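Local atomic coordinates of L-serine ammonia-lyase (Rhizomucor miehei CAU432, PDB entry 5C3U), a protein that belongs to the pyridoxal-phosphate-dependent enzymes and holds pyridoxal-5'-phosphate near the C-terminal ends of strands and the N-terminal ends of helices of its alpha/beta fold. Residues 177-182 / 238-243; 205-210 / 258-263; 230-235 / 278-283; 284-289 / 309-314. One frame throughout, in Å; residues are numbered along the deposited sequence.

Contact 1: 177-182 / 238-243; sequences CPVGGG and KAVSSK. With PLP (pyridoxal-5'-phosphate), chain B.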
loop_
_atom_site.group_PDB
_atom_site.type_symbol
_atom_site.label_atom_id
_atom_site.label_comp_id
_atom_site.label_asym_id
_atom_site.label_seq_id
_atom_site.Cartn_x
_atom_site.Cartn_y
_atom_site.Cartn_z
ATOM N N CYS A 177 1.552 -9.245 -0.338
ATOM C CA CYS A 177 0.871 -7.968 -0.567
ATOM C C CYS A 177 0.325 -7.427 0.772
ATOM O O CYS A 177 -0.533 -8.054 1.394
ATOM C CB CYS A 177 -0.253 -8.150 -1.586
ATOM S SG CYS A 177 -1.240 -6.674 -1.934
ATOM N N PRO A 178 0.817 -6.270 1.214
ATOM C CA PRO A 178 0.254 -5.644 2.433
ATOM C C PRO A 178 -1.206 -5.250 2.208
ATOM O O PRO A 178 -1.549 -4.836 1.088
ATOM C CB PRO A 178 1.109 -4.370 2.631
ATOM C CG PRO A 178 1.959 -4.265 1.430
ATOM C CD PRO A 178 1.817 -5.431 0.530
ATOM N N VAL A 179 -2.061 -5.411 3.234
ATOM C CA VAL A 179 -3.491 -5.030 3.142
ATOM C C VAL A 179 -3.897 -4.000 4.203
ATOM O O VAL A 179 -3.720 -4.237 5.407
ATOM C CB VAL A 179 -4.435 -6.282 3.209
ATOM C CG1 VAL A 179 -5.908 -5.857 3.142
ATOM C CG2 VAL A 179 -4.114 -7.225 2.064
ATOM N N GLY A 180 -4.396 -2.843 3.737
ATOM C CA GLY A 180 -5.057 -1.823 4.563
ATOM C C GLY A 180 -6.551 -1.928 4.335
ATOM O O GLY A 180 -7.222 -2.734 4.983
ATOM N N GLY A 181 -7.069 -1.163 3.367
ATOM C CA GLY A 181 -8.486 -1.267 2.997
ATOM C C GLY A 181 -8.770 -2.237 1.860
ATOM O O GLY A 181 -9.938 -2.474 1.518
ATOM N N GLY A 182 -7.712 -2.791 1.265
ATOM C CA GLY A 182 -7.825 -3.793 0.217
ATOM C C GLY A 182 -7.769 -3.327 -1.231
ATOM O O GLY A 182 -7.958 -4.136 -2.131
ATOM N N LYS A 238 -11.018 0.794 9.101
ATOM C CA LYS A 238 -12.166 0.397 9.936
ATOM C C LYS A 238 -12.813 -0.865 9.376
ATOM O O LYS A 238 -13.390 -1.677 10.133
ATOM C CB LYS A 238 -13.188 1.548 10.043
ATOM N N ALA A 239 -12.718 -1.028 8.053
ATOM C CA ALA A 239 -13.275 -2.177 7.347
ATOM C C ALA A 239 -12.521 -2.403 6.052
ATOM O O ALA A 239 -11.907 -1.479 5.504
ATOM C CB ALA A 239 -14.758 -1.947 7.061
ATOM N N VAL A 240 -12.546 -3.619 5.547
ATOM C CA VAL A 240 -11.935 -3.877 4.249
ATOM C C VAL A 240 -13.012 -3.673 3.173
ATOM O O VAL A 240 -14.215 -3.735 3.478
ATOM C CB VAL A 240 -11.267 -5.269 4.222
ATOM C CG1 VAL A 240 -12.280 -6.382 3.971
ATOM C CG2 VAL A 240 -10.125 -5.329 3.220
ATOM N N SER A 241 -12.600 -3.405 1.929
ATOM C CA SER A 241 -13.594 -3.216 0.864
ATOM C C SER A 241 -14.383 -4.496 0.639
ATOM O O SER A 241 -13.824 -5.593 0.696
ATOM C CB SER A 241 -12.929 -2.811 -0.437
ATOM O OG SER A 241 -12.222 -3.892 -0.982
ATOM N N SER A 242 -15.679 -4.353 0.366
ATOM C CA SER A 242 -16.528 -5.525 0.054
ATOM C C SER A 242 -16.002 -6.327 -1.152
ATOM O O SER A 242 -16.192 -7.548 -1.238
ATOM C CB SER A 242 -17.965 -5.073 -0.199
ATOM O OG SER A 242 -17.994 -4.306 -1.379
ATOM N N LYS A 243 -15.346 -5.635 -2.087
ATOM C CA LYS A 243 -14.736 -6.299 -3.238
ATOM C C LYS A 243 -13.632 -7.263 -2.812
ATOM O O LYS A 243 -13.459 -8.295 -3.443
ATOM C CB LYS A 243 -14.197 -5.258 -4.235
ATOM C CG LYS A 243 -13.473 -5.813 -5.468
ATOM C CD LYS A 243 -14.335 -6.730 -6.332
ATOM C CE LYS A 243 -15.462 -5.999 -7.030
ATOM N NZ LYS A 243 -15.857 -6.720 -8.277
HETATM N N1 PLP B . 1.477 0.024 1.965
HETATM C C2 PLP B . 1.561 1.354 1.786
HETATM C C2A PLP B . 2.829 2.120 2.071
HETATM C C3 PLP B . 0.381 2.081 1.313
HETATM O O3 PLP B . 0.436 3.435 1.116
HETATM C C4 PLP B . -0.833 1.284 1.032
HETATM C C4A PLP B . -2.037 1.957 0.522
HETATM C C5 PLP B . -0.813 -0.183 1.268
HETATM C C6 PLP B . 0.385 -0.739 1.729
HETATM C C5A PLP B . -2.032 -1.071 1.012
HETATM O O4P PLP B . -3.201 -0.263 1.061
HETATM P P PLP B . -4.720 -0.677 0.678
HETATM O O1P PLP B . -4.905 -0.466 -0.784
HETATM O O2P PLP B . -4.981 -2.116 1.156
HETATM O O3P PLP B . -5.433 0.314 1.530
HETATM O O HOH W 1 -11.900 -0.241 2.520
#

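Contact 2: 205-210 / 258-263; sequences VETHGS and VSDAMA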
loop_
_atom_site.group_PDB
_atom_site.type_symbol
_atom_site.label_atom_id
_atom_site.label_comp_id
_atom_site.label_asym_id
_atom_site.label_seq_id
_atom_site.Cartn_x
_atom_site.Cartn_y
_atom_site.Cartn_z
ATOM N N VAL A 205 -1.027 -9.566 3.801
ATOM C CA VAL A 205 -0.435 -9.379 5.123
ATOM C C VAL A 205 -0.962 -8.127 5.835
ATOM O O VAL A 205 -1.053 -7.066 5.244
ATOM C CB VAL A 205 1.118 -9.386 5.073
ATOM C CG1 VAL A 205 1.642 -8.384 4.052
ATOM C CG2 VAL A 205 1.706 -9.106 6.453
ATOM N N GLU A 206 -1.287 -8.277 7.114
ATOM C CA GLU A 206 -1.734 -7.192 7.980
ATOM C C GLU A 206 -0.927 -7.308 9.272
ATOM O O GLU A 206 -0.164 -8.262 9.448
ATOM C CB GLU A 206 -3.242 -7.361 8.303
ATOM C CG GLU A 206 -4.196 -7.017 7.157
ATOM C CD GLU A 206 -5.660 -7.317 7.482
ATOM O OE1 GLU A 206 -5.974 -8.485 7.829
ATOM O OE2 GLU A 206 -6.500 -6.383 7.388
ATOM N N THR A 207 -1.073 -6.337 10.162
ATOM C CA THR A 207 -0.510 -6.466 11.506
ATOM C C THR A 207 -1.644 -6.788 12.449
ATOM O O THR A 207 -2.790 -6.449 12.158
ATOM C CB THR A 207 0.196 -5.187 12.014
ATOM O OG1 THR A 207 -0.755 -4.120 12.124
ATOM C CG2 THR A 207 1.379 -4.802 11.103
ATOM N N HIS A 208 -1.328 -7.402 13.593
ATOM C CA HIS A 208 -2.370 -7.828 14.533
ATOM C C HIS A 208 -3.214 -6.675 15.010
ATOM O O HIS A 208 -4.398 -6.843 15.279
ATOM C CB HIS A 208 -1.757 -8.551 15.728
ATOM C CG HIS A 208 -1.036 -9.819 15.359
ATOM N ND1 HIS A 208 0.233 -10.066 15.724
ATOM C CD2 HIS A 208 -1.464 -10.934 14.649
ATOM C CE1 HIS A 208 0.614 -11.269 15.246
ATOM N NE2 HIS A 208 -0.421 -11.795 14.583
ATOM N N GLY A 209 -2.613 -5.489 15.099
ATOM C CA GLY A 209 -3.297 -4.282 15.578
ATOM C C GLY A 209 -4.445 -3.801 14.712
ATOM O O GLY A 209 -5.298 -3.069 15.185
ATOM N N SER A 210 -4.487 -4.211 13.443
ATOM C CA SER A 210 -5.596 -3.830 12.554
ATOM C C SER A 210 -5.793 -4.884 11.452
ATOM O O SER A 210 -5.242 -4.779 10.352
ATOM C CB SER A 210 -5.350 -2.431 11.943
ATOM O OG SER A 210 -6.511 -1.947 11.282
ATOM N N VAL A 258 1.140 -10.295 11.069
ATOM C CA VAL A 258 2.405 -10.213 11.798
ATOM C C VAL A 258 2.329 -9.142 12.907
ATOM O O VAL A 258 1.435 -8.290 12.903
ATOM C CB VAL A 258 3.591 -9.903 10.849
ATOM C CG1 VAL A 258 3.666 -10.898 9.692
ATOM C CG2 VAL A 258 3.526 -8.465 10.330
ATOM N N SER A 259 3.254 -9.176 13.865
ATOM C CA SER A 259 3.245 -8.196 14.949
ATOM C C SER A 259 3.936 -6.897 14.506
ATOM O O SER A 259 4.673 -6.886 13.525
ATOM C CB SER A 259 4.002 -8.736 16.157
ATOM O OG SER A 259 5.360 -8.977 15.800
ATOM N N ASP A 260 3.705 -5.837 15.264
ATOM C CA ASP A 260 4.430 -4.566 15.047
ATOM C C ASP A 260 5.933 -4.772 15.169
ATOM O O ASP A 260 6.702 -4.157 14.420
ATOM C CB ASP A 260 3.923 -3.499 16.007
ATOM C CG ASP A 260 2.685 -2.773 15.476
ATOM O OD1 ASP A 260 2.130 -3.179 14.426
ATOM O OD2 ASP A 260 2.260 -1.776 16.108
ATOM N N ALA A 261 6.361 -5.633 16.099
ATOM C CA ALA A 261 7.786 -5.909 16.280
ATOM C C ALA A 261 8.398 -6.558 15.036
ATOM O O ALA A 261 9.505 -6.205 14.639
ATOM C CB ALA A 261 8.052 -6.751 17.530
ATOM N N MET A 262 7.675 -7.483 14.409
ATOM C CA MET A 262 8.156 -8.099 13.168
ATOM C C MET A 262 8.250 -7.067 12.047
ATOM O O MET A 262 9.236 -7.036 11.309
ATOM C CB MET A 262 7.241 -9.236 12.725
ATOM C CG MET A 262 7.391 -10.473 13.570
ATOM S SD MET A 262 6.013 -11.624 13.336
ATOM C CE MET A 262 6.299 -12.143 11.667
ATOM N N ALA A 263 7.222 -6.225 11.923
ATOM C CA ALA A 263 7.207 -5.204 10.875
ATOM C C ALA A 263 8.343 -4.209 11.097
ATOM O O ALA A 263 8.999 -3.800 10.144
ATOM C CB ALA A 263 5.854 -4.485 10.832
HETATM O O HOH W 2 0.106 -5.062 15.470
#

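Contact 3: 230-235 / 278-283; sequences TIATSL and VEASAG. With PLP (pyridoxal-5'-phosphate), chain B.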
loop_
_atom_site.group_PDB
_atom_site.type_symbol
_atom_site.label_atom_id
_atom_site.label_comp_id
_atom_site.label_asym_id
_atom_site.label_seq_id
_atom_site.Cartn_x
_atom_site.Cartn_y
_atom_site.Cartn_z
ATOM N N THR A 230 -1.473 0.858 15.120
ATOM C CA THR A 230 -0.366 -0.019 14.762
ATOM C C THR A 230 0.655 0.935 14.160
ATOM O O THR A 230 0.275 1.984 13.643
ATOM C CB THR A 230 -0.769 -1.162 13.776
ATOM O OG1 THR A 230 0.380 -1.708 13.118
ATOM C CG2 THR A 230 -1.722 -0.678 12.673
ATOM N N ILE A 231 1.934 0.586 14.259
ATOM C CA ILE A 231 2.986 1.354 13.580
ATOM C C ILE A 231 2.788 1.357 12.054
ATOM O O ILE A 231 3.296 2.245 11.352
ATOM C CB ILE A 231 4.424 0.894 13.991
ATOM C CG1 ILE A 231 4.757 -0.499 13.470
ATOM C CG2 ILE A 231 4.613 0.973 15.506
ATOM C CD1 ILE A 231 6.202 -0.902 13.718
ATOM N N ALA A 232 2.032 0.390 11.539
ATOM C CA ALA A 232 1.803 0.297 10.105
ATOM C C ALA A 232 0.610 1.200 9.747
ATOM O O ALA A 232 -0.502 0.745 9.528
ATOM C CB ALA A 232 1.575 -1.150 9.674
ATOM N N THR A 233 0.877 2.500 9.668
ATOM C CA THR A 233 -0.196 3.496 9.580
ATOM C C THR A 233 -1.091 3.288 8.365
ATOM O O THR A 233 -2.311 3.456 8.479
ATOM C CB THR A 233 0.419 4.915 9.472
ATOM O OG1 THR A 233 1.354 5.093 10.540
ATOM C CG2 THR A 233 -0.673 6.007 9.518
ATOM N N SER A 234 -0.505 2.905 7.222
ATOM C CA SER A 234 -1.281 2.796 5.993
ATOM C C SER A 234 -2.133 1.535 5.954
ATOM O O SER A 234 -2.965 1.388 5.075
ATOM C CB SER A 234 -0.415 2.899 4.749
ATOM O OG SER A 234 0.227 4.161 4.751
ATOM N N LEU A 235 -1.937 0.664 6.928
ATOM C CA LEU A 235 -2.726 -0.581 7.009
ATOM C C LEU A 235 -3.903 -0.477 7.958
ATOM O O LEU A 235 -4.713 -1.417 8.046
ATOM C CB LEU A 235 -1.832 -1.788 7.378
ATOM C CG LEU A 235 -0.621 -2.085 6.466
ATOM C CD1 LEU A 235 0.017 -3.440 6.760
ATOM C CD2 LEU A 235 -0.922 -1.942 4.959
ATOM N N VAL A 278 11.560 2.293 4.273
ATOM C CA VAL A 278 10.165 2.082 3.941
ATOM C C VAL A 278 9.300 2.052 5.204
ATOM O O VAL A 278 9.785 1.827 6.318
ATOM C CB VAL A 278 9.919 0.802 3.093
ATOM C CG1 VAL A 278 10.715 0.864 1.782
ATOM C CG2 VAL A 278 10.255 -0.459 3.885
ATOM N N GLU A 279 8.010 2.291 5.006
ATOM C CA GLU A 279 7.060 2.311 6.122
ATOM C C GLU A 279 6.894 0.922 6.696
ATOM O O GLU A 279 7.107 -0.061 5.991
ATOM C CB GLU A 279 5.694 2.726 5.604
ATOM C CG GLU A 279 5.384 4.178 5.776
ATOM C CD GLU A 279 3.989 4.529 5.289
ATOM O OE1 GLU A 279 3.003 3.774 5.530
ATOM O OE2 GLU A 279 3.888 5.592 4.675
ATOM N N ALA A 280 6.479 0.851 7.961
ATOM C CA ALA A 280 6.139 -0.434 8.578
ATOM C C ALA A 280 5.057 -1.202 7.830
ATOM O O ALA A 280 5.010 -2.440 7.933
ATOM C CB ALA A 280 5.740 -0.233 10.037
ATOM N N SER A 281 4.185 -0.486 7.087
ATOM C CA SER A 281 3.246 -1.132 6.167
ATOM C C SER A 281 3.948 -2.093 5.180
ATOM O O SER A 281 3.578 -3.267 5.040
ATOM C CB SER A 281 2.425 -0.067 5.421
ATOM O OG SER A 281 1.888 0.866 6.370
ATOM N N ALA A 282 4.995 -1.603 4.520
ATOM C CA ALA A 282 5.781 -2.434 3.603
ATOM C C ALA A 282 6.600 -3.417 4.404
ATOM O O ALA A 282 6.842 -4.554 3.971
ATOM C CB ALA A 282 6.709 -1.537 2.779
ATOM N N GLY A 283 7.030 -2.985 5.586
ATOM C CA GLY A 283 7.803 -3.825 6.479
ATOM C C GLY A 283 7.016 -5.092 6.835
ATOM O O GLY A 283 7.605 -6.155 6.976
HETATM N N1 PLP B . 1.477 0.024 1.965
HETATM C C2 PLP B . 1.561 1.354 1.786
HETATM C C2A PLP B . 2.829 2.120 2.071
HETATM C C3 PLP B . 0.381 2.081 1.313
HETATM O O3 PLP B . 0.436 3.435 1.116
HETATM C C4 PLP B . -0.833 1.284 1.032
HETATM C C4A PLP B . -2.037 1.957 0.522
HETATM C C5 PLP B . -0.813 -0.183 1.268
HETATM C C6 PLP B . 0.385 -0.739 1.729
HETATM C C5A PLP B . -2.032 -1.071 1.012
HETATM O O4P PLP B . -3.201 -0.263 1.061
HETATM P P PLP B . -4.720 -0.677 0.678
HETATM O O1P PLP B . -4.905 -0.466 -0.784
HETATM O O2P PLP B . -4.981 -2.116 1.156
HETATM O O3P PLP B . -5.433 0.314 1.530
#

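Contact 4: 284-289 / 309-314; sequences AALSLC and VLVTGG. With PLP (pyridoxal-5'-phosphate), chain B.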
loop_
_atom_site.group_PDB
_atom_site.type_symbol
_atom_site.label_atom_id
_atom_site.label_comp_id
_atom_site.label_asym_id
_atom_site.label_seq_id
_atom_site.Cartn_x
_atom_site.Cartn_y
_atom_site.Cartn_z
ATOM N N ALA A 284 5.697 -4.973 6.974
ATOM C CA ALA A 284 4.857 -6.158 7.253
ATOM C C ALA A 284 5.039 -7.253 6.187
ATOM O O ALA A 284 5.168 -8.427 6.528
ATOM C CB ALA A 284 3.391 -5.779 7.403
ATOM N N ALA A 285 5.044 -6.872 4.910
ATOM C CA ALA A 285 5.219 -7.856 3.839
ATOM C C ALA A 285 6.630 -8.437 3.825
ATOM O O ALA A 285 6.800 -9.643 3.692
ATOM C CB ALA A 285 4.876 -7.260 2.486
ATOM N N LEU A 286 7.632 -7.574 3.989
ATOM C CA LEU A 286 9.028 -8.018 4.045
ATOM C C LEU A 286 9.304 -8.974 5.210
ATOM O O LEU A 286 10.191 -9.843 5.124
ATOM C CB LEU A 286 9.952 -6.781 4.149
ATOM C CG LEU A 286 10.121 -5.952 2.870
ATOM C CD1 LEU A 286 10.671 -4.553 3.125
ATOM C CD2 LEU A 286 11.047 -6.667 1.895
ATOM N N SER A 287 8.537 -8.823 6.288
ATOM C CA SER A 287 8.776 -9.610 7.498
ATOM C C SER A 287 8.560 -11.109 7.282
ATOM O O SER A 287 9.202 -11.926 7.947
ATOM C CB SER A 287 7.962 -9.079 8.698
ATOM O OG SER A 287 6.631 -9.543 8.691
ATOM N N LEU A 288 7.717 -11.468 6.321
ATOM C CA LEU A 288 7.522 -12.890 6.021
ATOM C C LEU A 288 8.809 -13.517 5.500
ATOM O O LEU A 288 9.085 -14.689 5.758
ATOM C CB LEU A 288 6.372 -13.119 5.047
ATOM C CG LEU A 288 4.984 -12.668 5.508
ATOM C CD1 LEU A 288 3.963 -13.275 4.570
ATOM C CD2 LEU A 288 4.691 -13.089 6.942
ATOM N N CYS A 289 9.619 -12.721 4.798
ATOM C CA CYS A 289 10.889 -13.222 4.284
ATOM C C CYS A 289 11.972 -13.232 5.346
ATOM O O CYS A 289 12.664 -14.246 5.534
ATOM C CB CYS A 289 11.321 -12.414 3.056
ATOM S SG CYS A 289 10.169 -12.675 1.688
ATOM N N VAL A 309 7.794 -9.793 -3.470
ATOM C CA VAL A 309 7.294 -8.989 -2.340
ATOM C C VAL A 309 6.996 -7.609 -2.883
ATOM O O VAL A 309 7.887 -6.983 -3.476
ATOM C CB VAL A 309 8.338 -8.884 -1.205
ATOM C CG1 VAL A 309 7.797 -8.065 -0.031
ATOM C CG2 VAL A 309 8.766 -10.271 -0.753
ATOM N N LEU A 310 5.767 -7.118 -2.675
ATOM C CA LEU A 310 5.440 -5.753 -3.098
ATOM C C LEU A 310 5.910 -4.787 -2.045
ATOM O O LEU A 310 5.349 -4.734 -0.942
ATOM C CB LEU A 310 3.940 -5.576 -3.377
ATOM C CG LEU A 310 3.253 -6.590 -4.290
ATOM C CD1 LEU A 310 1.787 -6.199 -4.475
ATOM C CD2 LEU A 310 3.950 -6.715 -5.644
ATOM N N VAL A 311 6.962 -4.037 -2.372
ATOM C CA VAL A 311 7.554 -3.133 -1.418
ATOM C C VAL A 311 6.903 -1.782 -1.642
ATOM O O VAL A 311 7.292 -1.011 -2.529
ATOM C CB VAL A 311 9.084 -3.058 -1.555
ATOM C CG1 VAL A 311 9.657 -2.003 -0.589
ATOM C CG2 VAL A 311 9.689 -4.428 -1.275
ATOM N N THR A 312 5.883 -1.522 -0.837
ATOM C CA THR A 312 4.938 -0.453 -1.151
ATOM C C THR A 312 5.466 0.959 -0.917
ATOM O O THR A 312 4.893 1.917 -1.438
ATOM C CB THR A 312 3.581 -0.686 -0.479
ATOM O OG1 THR A 312 3.779 -0.959 0.922
ATOM C CG2 THR A 312 2.902 -1.871 -1.141
ATOM N N GLY A 313 6.542 1.077 -0.135
ATOM C CA GLY A 313 7.248 2.340 0.021
ATOM C C GLY A 313 6.635 3.089 1.186
ATOM O O GLY A 313 6.552 2.555 2.313
ATOM N N GLY A 314 6.192 4.308 0.917
ATOM C CA GLY A 314 5.514 5.117 1.922
ATOM C C GLY A 314 6.375 6.207 2.542
ATOM O O GLY A 314 7.587 6.056 2.691
HETATM N N1 PLP B . 1.477 0.024 1.965
HETATM C C2 PLP B . 1.561 1.354 1.786
HETATM C C2A PLP B . 2.829 2.120 2.071
HETATM C C3 PLP B . 0.381 2.081 1.313
HETATM O O3 PLP B . 0.436 3.435 1.116
HETATM C C4 PLP B . -0.833 1.284 1.032
HETATM C C4A PLP B . -2.037 1.957 0.522
HETATM C C5 PLP B . -0.813 -0.183 1.268
HETATM C C6 PLP B . 0.385 -0.739 1.729
HETATM C C5A PLP B . -2.032 -1.071 1.012
HETATM O O4P PLP B . -3.201 -0.263 1.061
HETATM P P PLP B . -4.720 -0.677 0.678
HETATM O O1P PLP B . -4.905 -0.466 -0.784
HETATM O O2P PLP B . -4.981 -2.116 1.156
HETATM O O3P PLP B . -5.433 0.314 1.530
#

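Contact 1: 177-182 / 238-243
The glycine-rich phosphate-binding loop between strand 174-178 and helix 183-194 is backed here by V240 and S241, which close on G181 from the side away from the phosphate. S241 N donates to G181 O at 2.8 Å, with an N-H...O angle of 157° and the donor tilted 22° from the carbonyl plane. The same oxygen takes a second bond from water 1, which also donates to A239 O and links the backbones. V240 CG2 leans on G181 O as well, 3.3 Å away; chi1 of 81° puts CG1 between N and the carbonyl carbon and leaves CG2 anti to V240 N, against the G181 carbonyl. S241 OG turns to S244 and N186 instead. On its other side the loop gives three amides to pyridoxal-5'-phosphate: G180 N to O2P at 2.7 Å, G182 N to the same O2P at 2.8 Å, and G181 N to O3P at 2.9 Å. G181 is thus gripped at its N-H, on the phosphate, and its C=O, on S241. G182 holds the N-cap position of helix 183-194, whose L184 N also reaches the cofactor. This is a glycine-rich phosphate-binding loop at a helix N-terminus, as in related pyridoxal-phosphate enzymes.

Contact 2: 205-210 / 258-263
T207 and V258 face each other in a parallel beta bridge, and their backbones make the tight part of this contact. V258 N donates to E206 O at 2.9 Å in a nearly straight bond, 164° at the hydrogen. One step further H208 N returns the bond to V258 O at 3.0 Å, more bent at 140°, and T207 CA comes equally near that oxygen in a CA-H...O contact. Beneath, V258 CG1 touches V205 CG2 at 4.2 Å, the side chains meeting at a slant, though this rests on one of two V205 conformers. Toward solvent the fit becomes looser. The H208 ring is exposed and lies with one face over V258 O, which sits 3.5 Å from its plane near the rim; chi1 of -63° sets the ring opposite its own carbonyl carbon and brings it across the start of the S259 loop. D260 OD1 only brushes T207 CB at 3.7 Å, since its real partner is T230 OG1, which T207 OG1 also meets. Water 2 accepts from G209 N and donates weakly to D260 OD1. S259 OG takes M262 N in a capping bond, opening helix 260-274 immediately after the strand. The pair lies at the edge of the six-stranded sheet: strand 202-207 has strand 174-178 as its other neighbour, strand 253-258 is outermost, and S287 and L288 of helix 280-290 pack on V258.

Contact 3: 230-235 / 278-283
S281, in the first turn of helix 280-290, reaches across to S234 and L235 with every atom of its short side chain. From CA the chain enters CB, which sits 3.6 Å from N1 of pyridoxal-5'-phosphate and 3.8 Å from L235 CG, touching both from one corner. The tip then turns away from the ring: chi1 of -50° puts OG opposite the carbonyl carbon of S281, where it meets the loop. There OG accepts from S234 N at 3.3 Å, a bent bond of 136°, and donates to OE1 of its near neighbour E279 at 3.2 Å. S234 OG donates to that OE1 too, at 2.9 Å. The two hydroxyls share the oxygen neatly, S234 on the syn lone pair, beside OE2, and S281 on the anti one, so the carboxylate is held from both directions. OE2 is taken by N80 and by the backbone N of D316, which leaves the E279 group fixed at both oxygens.

Below this polar cluster the contact is apolar. I231 CG1 rests on A280 CB at 3.6 Å, and A232 CB lies against the backbone of A280 and S281. The loop is shaped for this by an ST turn from T230 OG1 to A232 N and an inverse gamma turn centred on A232. L235 CD2 continues to the cofactor, 3.7 Å from PLP C6, and S234 CB approaches C3. E279 stands at the N-cap of the helix, so loop 230-235 and a helix N-terminus together line the ring of the pyridoxal-phosphate pocket.

Contact 4: 284-289 / 309-314
V309 is the hub of this contact: its two methyls meet three side chains of helix 280-290, namely A285, L286 and C289. CG1 lies 3.9 Å from A285 CB and 4.0 Å from L286 CD2, while CG2 touches C289 SG at 3.7 Å. The split follows from chi1 of -179°, which lays CG1 opposite V309 N and CG2 opposite the carbonyl carbon, so that the two methyls address successive turns of the helix. L286 runs across V309 at about a right angle, and the same CD2 goes on to V311 CG2, bridging two residues that lie on one side of the strand. These are close, wholly buried van der Waals contacts between aliphatic groups and one sulfur.

One shell further out, L40 of strand 37-42 touches L286, V309 and V311, and I176 of strand 174-178 touches A285 and V309. A266 and F270 of helix 260-274 back L286 from another quarter. The short axes of helix 284-289 and strand 309-311 approach to 8.1 Å and run at 143°, closer to antiparallel than to perpendicular. Past V311 the strand ends and its loop turns to the cofactor: T312 OG1 stands 2.7 Å from PLP N1, and G313 O is near C2A. A helix lying on the parallel part of a mixed sheet, with the cofactor met at the strand's C-terminal end, is the classic alpha/beta layout of this enzyme family.

Overall arrangement
Contacts 1, 2 and 3 interleave along the chain, their first segments all preceding their second ones, and contact 4 follows directly on contact 3 within helix 280-290. Contacts 2 and 3, like 3 and 4, have centres about 9 Å apart; contact 1 stands further off, about 16 Å from contact 4. Strands 306-311, 174-178, 202-207 and 253-258 are consecutive in the six-stranded sheet, so contacts 1, 2 and 4 all reach it. Contact 2 bonds to contact 3 through T207, D260 and T230, and to contact 1 through paired strands 174-178 and 202-207. Contacts 1, 3 and 4 build one cofactor site, contact 1 at the phosphate and the others around the ring.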